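Long-range contact in PHOX (Pseudomonas fluorescens, PDB 4A9V), which hydrolyses phosphate monoesters as an alkaline phosphatase, probably by means of a cofactor of iron and calcium ions held in a beta-propeller: residues N274-E279 with I389-K394. Residues are numbered along the deposited sequence; the frame is centred on the assembly and turned at random.
Sequences NAALAE and IVVSPK. With LI (lithium ion), chain C.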
loop_
_atom_site.group_PDB
_atom_site.type_symbol
_atom_site.label_atom_id
_atom_site.label_comp_id
_atom_site.label_asym_id
_atom_site.label_seq_id
_atom_site.Cartn_x
_atom_site.Cartn_y
_atom_site.Cartn_z
ATOM N N ASN A 274 -0.893 -0.424 -3.921
ATOM C CA ASN A 274 -2.055 0.467 -3.891
ATOM C C ASN A 274 -2.805 0.446 -5.217
ATOM O O ASN A 274 -2.510 -0.340 -6.114
ATOM C CB ASN A 274 -1.700 1.901 -3.405
ATOM C CG ASN A 274 -1.325 2.854 -4.529
ATOM O OD1 ASN A 274 -0.716 2.465 -5.528
ATOM N ND2 ASN A 274 -1.566 4.142 -4.305
ATOM N N ALA A 275 -3.845 1.267 -5.292
ATOM C CA ALA A 275 -4.744 1.282 -6.433
ATOM C C ALA A 275 -5.111 2.736 -6.717
ATOM O O ALA A 275 -5.849 3.359 -5.964
ATOM C CB ALA A 275 -5.986 0.457 -6.130
ATOM N N ALA A 276 -4.466 3.310 -7.724
ATOM C CA ALA A 276 -4.560 4.741 -8.005
ATOM C C ALA A 276 -5.639 5.002 -9.042
ATOM O O ALA A 276 -5.531 4.547 -10.179
ATOM C CB ALA A 276 -3.224 5.269 -8.504
ATOM N N LEU A 277 -6.680 5.731 -8.651
ATOM C CA LEU A 277 -7.818 5.986 -9.535
ATOM C C LEU A 277 -7.551 7.145 -10.485
ATOM O O LEU A 277 -7.081 8.204 -10.077
ATOM C CB LEU A 277 -9.071 6.281 -8.709
ATOM C CG LEU A 277 -9.975 5.088 -8.405
ATOM C CD1 LEU A 277 -10.707 4.604 -9.644
ATOM C CD2 LEU A 277 -9.209 3.960 -7.743
ATOM N N ALA A 278 -8.016 6.978 -11.716
ATOM C CA ALA A 278 -8.081 8.045 -12.697
ATOM C C ALA A 278 -9.298 7.776 -13.578
ATOM O O ALA A 278 -10.059 6.841 -13.330
ATOM C CB ALA A 278 -6.795 8.082 -13.522
ATOM N N GLU A 279 -9.462 8.580 -14.613
ATOM C CA GLU A 279 -10.618 8.462 -15.479
ATOM C C GLU A 279 -10.159 8.746 -16.899
ATOM O O GLU A 279 -9.389 9.674 -17.132
ATOM C CB GLU A 279 -11.689 9.470 -15.040
ATOM C CG GLU A 279 -13.031 9.370 -15.761
ATOM C CD GLU A 279 -14.119 10.273 -15.172
ATOM O OE1 GLU A 279 -13.891 10.963 -14.158
ATOM O OE2 GLU A 279 -15.262 10.222 -15.672
ATOM N N ILE A 389 1.394 4.330 -6.218
ATOM C CA ILE A 389 1.169 5.147 -7.403
ATOM C C ILE A 389 0.159 6.238 -7.062
ATOM O O ILE A 389 -0.832 5.981 -6.359
ATOM C CB ILE A 389 0.649 4.272 -8.565
ATOM C CG1 ILE A 389 1.681 3.192 -8.899
ATOM C CG2 ILE A 389 0.350 5.129 -9.788
ATOM C CD1 ILE A 389 1.199 2.139 -9.877
ATOM N N VAL A 390 0.393 7.447 -7.575
ATOM C CA VAL A 390 -0.581 8.528 -7.439
ATOM C C VAL A 390 -0.703 9.264 -8.768
ATOM O O VAL A 390 0.211 9.250 -9.593
ATOM C CB VAL A 390 -0.206 9.536 -6.318
ATOM C CG1 VAL A 390 -0.308 8.879 -4.950
ATOM C CG2 VAL A 390 1.174 10.136 -6.558
ATOM N N VAL A 391 -1.829 9.935 -8.934
ATOM C CA VAL A 391 -2.141 10.689 -10.135
ATOM C C VAL A 391 -2.317 12.157 -9.730
ATOM O O VAL A 391 -3.128 12.470 -8.858
ATOM C CB VAL A 391 -3.447 10.159 -10.774
ATOM C CG1 VAL A 391 -3.800 10.974 -12.006
ATOM C CG2 VAL A 391 -3.313 8.682 -11.128
ATOM N N SER A 392 -1.581 13.068 -10.350
ATOM C CA SER A 392 -1.716 14.479 -10.000
ATOM C C SER A 392 -3.133 14.957 -10.271
ATOM O O SER A 392 -3.618 14.827 -11.386
ATOM C CB SER A 392 -0.761 15.326 -10.819
ATOM O OG SER A 392 -1.095 16.689 -10.676
ATOM N N PRO A 393 -3.736 15.671 -9.309
ATOM C CA PRO A 393 -5.044 16.273 -9.559
ATOM C C PRO A 393 -4.956 17.518 -10.438
ATOM O O PRO A 393 -5.974 18.007 -10.914
ATOM C CB PRO A 393 -5.539 16.633 -8.158
ATOM C CG PRO A 393 -4.293 16.844 -7.370
ATOM C CD PRO A 393 -3.293 15.857 -7.916
ATOM N N LYS A 394 -3.747 18.032 -10.632
ATOM C CA LYS A 394 -3.539 19.238 -11.427
ATOM C C LYS A 394 -3.294 18.936 -12.898
ATOM O O LYS A 394 -3.799 19.656 -13.751
ATOM C CB LYS A 394 -2.387 20.072 -10.860
ATOM C CG LYS A 394 -2.678 20.677 -9.496
ATOM C CD LYS A 394 -3.824 21.673 -9.578
ATOM C CE LYS A 394 -3.870 22.590 -8.369
ATOM N NZ LYS A 394 -4.993 23.559 -8.469
HETATM LI LI LI C . -13.872 11.665 -15.933
HETATM O O HOH W 1 -12.264 12.433 -17.771
HETATM O O HOH W 2 -15.963 13.043 -16.035
#
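The carboxamide of N274 grips both backbone polar groups of I389. Its ND2 gives a nearly straight hydrogen bond to I389 O (2.9 Å, 171° at the hydrogen), with that oxygen lying in the amide plane. Its OD1 accepts from I389 N, also at 2.9 Å, but here the N-H comes from above the carbonyl plane. An asparagine suits the place because one flat group carries donor and acceptor at the spacing of a residue's N-H and C=O. A leucine here would probably leave the N-H and C=O of buried I389 without these two mates, losing the only hydrogen bonds between the two segments.

Packing takes over beyond this pair. A276 points its CB at I389, in apolar contact with CG2 at 3.8 Å. The same CB lies 3.3 Å from I389 O, a van der Waals contact with a polar atom to which alanine's small methyl is suited. I389 CG2 is placed by a chi1 of -60°, which sets it anti to the backbone N. Farther along, V391 CG2 lies 3.9 Å from L277 O and 4.3 Å from the methyls of both A276 and A278, these methyl contacts being looser as the strands, inclined at 31°, draw apart.

At the far end E279 takes no part; the lithium ion modelled at its carboxylate is doubtful, too close to CD, while OE2 is hydrogen-bonded to H309.

The arrangement is that of adjoining beta-propeller blades: innermost strands 276-279 and 386-391 run side by side near the central channel, where the preceding E273 and nearby E387 bind the iron-calcium cofactor.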